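Local coordinates for protein beta-agarase (Persicobacter, PDB 6AII) that probably hydrolyses the beta-1,4 linkages of agarose, releasing neoagarobiose, as a GH16-family beta-agarase built around a jelly-roll catalytic domain, at residues 116-121 against 318-323. Numbering follows the deposited sequence.
Sequences YPVFVE and IRVYTP
Glu-121 OE1 takes two N-H groups from a single guanidinium: Arg-319 NE and Arg-319 NH2 each lie 2.8 Å from it, a salt bridge made side-on. The carboxylate and guanidinium planes differ by 4°, and the oxygen sits in the guanidinium plane, offering NH2 its syn lone pair while NE meets it nearly along the C-O bond. Neither bond is straight (146° at the NE hydrogen), as expected when two roughly parallel N-H groups share one oxygen. Arg-319 CG stands between the backbone N and carbonyl carbon (chi1 67°), and the chain then runs extended to NE, beside the Glu-121 side chain. The backbones form an antiparallel ladder: Phe-119 and Tyr-321 exchange backbone hydrogen bonds, with Phe-119 N to Tyr-321 O at 2.9 Å and almost linear, and so do Glu-121 and Arg-319. This joins strands 118-125 and 312-325 in one antiparallel sheet of the GH16 beta-sandwich jelly roll; strand 217-225 flanks the first and strand 19-23 the second. On the Glu-121 and Arg-319 face, Tyr-321 CD1 approaches the edge of the Phe-119 ring, 4.2 Å from CD2. Arg-319 NH1 and NH2 also reach the carbonyls of Ile-9 and Pro-10, tying the N-terminal segment to this face. An alanine in place of Arg-319 would probably leave the carboxylate of buried Glu-121 without this positive partner and deprive those two carbonyls of these donors. On the face of Val-120 and Val-320, Val-118 CG2 meets Val-320 CG1 at 3.5 Å. Beyond the ladder Pro-117, which follows a cis peptide bond from Tyr-116, sets its CG 3.8 Å from Pro-323 CG.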
# COMPACT_ATOMS: atom_id res chain seq x y z
N TYR A 116 -12.32 -6.49 10.16
CA TYR A 116 -13.58 -5.91 9.78
C TYR A 116 -14.50 -5.87 11.02
O TYR A 116 -14.37 -6.77 11.85
CB TYR A 116 -14.30 -6.73 8.71
CG TYR A 116 -14.90 -8.04 9.17
CD1 TYR A 116 -14.11 -9.15 9.26
CD2 TYR A 116 -16.19 -8.09 9.65
CE1 TYR A 116 -14.61 -10.34 9.78
CE2 TYR A 116 -16.70 -9.27 10.17
CZ TYR A 116 -15.91 -10.39 10.22
OH TYR A 116 -16.37 -11.60 10.71
N PRO A 117 -15.42 -4.95 11.07
CA PRO A 117 -15.58 -3.73 10.28
C PRO A 117 -14.53 -2.69 10.68
O PRO A 117 -14.31 -2.30 11.87
CB PRO A 117 -17.03 -3.23 10.52
CG PRO A 117 -17.32 -3.71 11.93
CD PRO A 117 -16.43 -4.93 12.17
N VAL A 118 -13.77 -2.18 9.69
CA VAL A 118 -12.72 -1.22 10.01
C VAL A 118 -12.41 -0.34 8.80
O VAL A 118 -12.46 -0.82 7.68
CB VAL A 118 -11.46 -1.94 10.46
CG1 VAL A 118 -10.92 -2.87 9.38
CG2 VAL A 118 -10.37 -1.00 10.96
N PHE A 119 -12.12 0.91 9.06
CA PHE A 119 -11.70 1.87 8.02
C PHE A 119 -10.23 2.19 8.30
O PHE A 119 -9.86 2.63 9.45
CB PHE A 119 -12.59 3.11 8.02
CG PHE A 119 -12.11 4.14 7.03
CD1 PHE A 119 -12.45 4.04 5.69
CD2 PHE A 119 -11.39 5.25 7.44
CE1 PHE A 119 -12.01 5.00 4.78
CE2 PHE A 119 -10.96 6.21 6.52
CZ PHE A 119 -11.27 6.08 5.21
N VAL A 120 -9.34 2.05 7.27
CA VAL A 120 -7.93 2.30 7.43
C VAL A 120 -7.53 3.34 6.36
O VAL A 120 -7.81 3.05 5.19
CB VAL A 120 -7.11 1.01 7.22
CG1 VAL A 120 -5.61 1.27 7.30
CG2 VAL A 120 -7.55 -0.07 8.22
N GLU A 121 -6.84 4.38 6.73
CA GLU A 121 -6.49 5.43 5.75
C GLU A 121 -5.14 6.01 6.10
O GLU A 121 -4.81 6.25 7.28
CB GLU A 121 -7.54 6.51 5.75
CG GLU A 121 -7.46 7.54 4.63
CD GLU A 121 -8.61 8.53 4.74
OE1 GLU A 121 -8.83 9.04 5.89
OE2 GLU A 121 -9.22 8.87 3.69
N ILE A 318 -1.45 8.05 9.69
CA ILE A 318 -2.22 6.86 9.50
C ILE A 318 -3.36 6.97 10.50
O ILE A 318 -3.09 7.23 11.69
CB ILE A 318 -1.41 5.58 9.77
CG1 ILE A 318 -0.20 5.47 8.85
CG2 ILE A 318 -2.29 4.36 9.75
CD1 ILE A 318 0.82 4.47 9.32
N ARG A 319 -4.59 6.67 10.06
CA ARG A 319 -5.73 6.66 11.04
C ARG A 319 -6.60 5.46 10.74
O ARG A 319 -6.82 5.05 9.60
CB ARG A 319 -6.51 7.97 11.02
CG ARG A 319 -7.28 8.24 9.72
CD ARG A 319 -7.88 9.63 9.73
NE ARG A 319 -8.75 9.85 8.61
CZ ARG A 319 -9.73 10.73 8.51
NH1 ARG A 319 -10.08 11.44 9.59
NH2 ARG A 319 -10.28 10.95 7.32
N VAL A 320 -7.08 4.85 11.84
CA VAL A 320 -7.91 3.68 11.81
C VAL A 320 -9.15 3.91 12.68
O VAL A 320 -8.97 4.43 13.79
CB VAL A 320 -7.14 2.44 12.29
CG1 VAL A 320 -8.04 1.25 12.38
CG2 VAL A 320 -5.98 2.14 11.32
N TYR A 321 -10.30 3.57 12.14
CA TYR A 321 -11.57 3.72 12.89
C TYR A 321 -12.38 2.43 12.78
O TYR A 321 -12.41 1.76 11.77
CB TYR A 321 -12.44 4.88 12.40
CG TYR A 321 -11.85 6.26 12.42
CD1 TYR A 321 -11.03 6.70 11.38
CD2 TYR A 321 -12.07 7.13 13.46
CE1 TYR A 321 -10.48 7.96 11.38
CE2 TYR A 321 -11.50 8.39 13.46
CZ TYR A 321 -10.75 8.83 12.40
OH TYR A 321 -10.24 10.10 12.44
N THR A 322 -13.16 2.15 13.85
CA THR A 322 -14.14 1.10 13.86
C THR A 322 -15.51 1.73 14.25
O THR A 322 -15.57 2.75 14.90
CB THR A 322 -13.75 -0.05 14.81
OG1 THR A 322 -13.83 0.49 16.14
CG2 THR A 322 -12.41 -0.64 14.43
N PRO A 323 -16.61 1.14 13.80
CA PRO A 323 -17.95 1.65 14.00
C PRO A 323 -18.42 1.34 15.43
O PRO A 323 -18.12 0.22 15.95
CB PRO A 323 -18.91 0.88 13.07
CG PRO A 323 -18.03 -0.01 12.26
CD PRO A 323 -16.67 0.00 12.87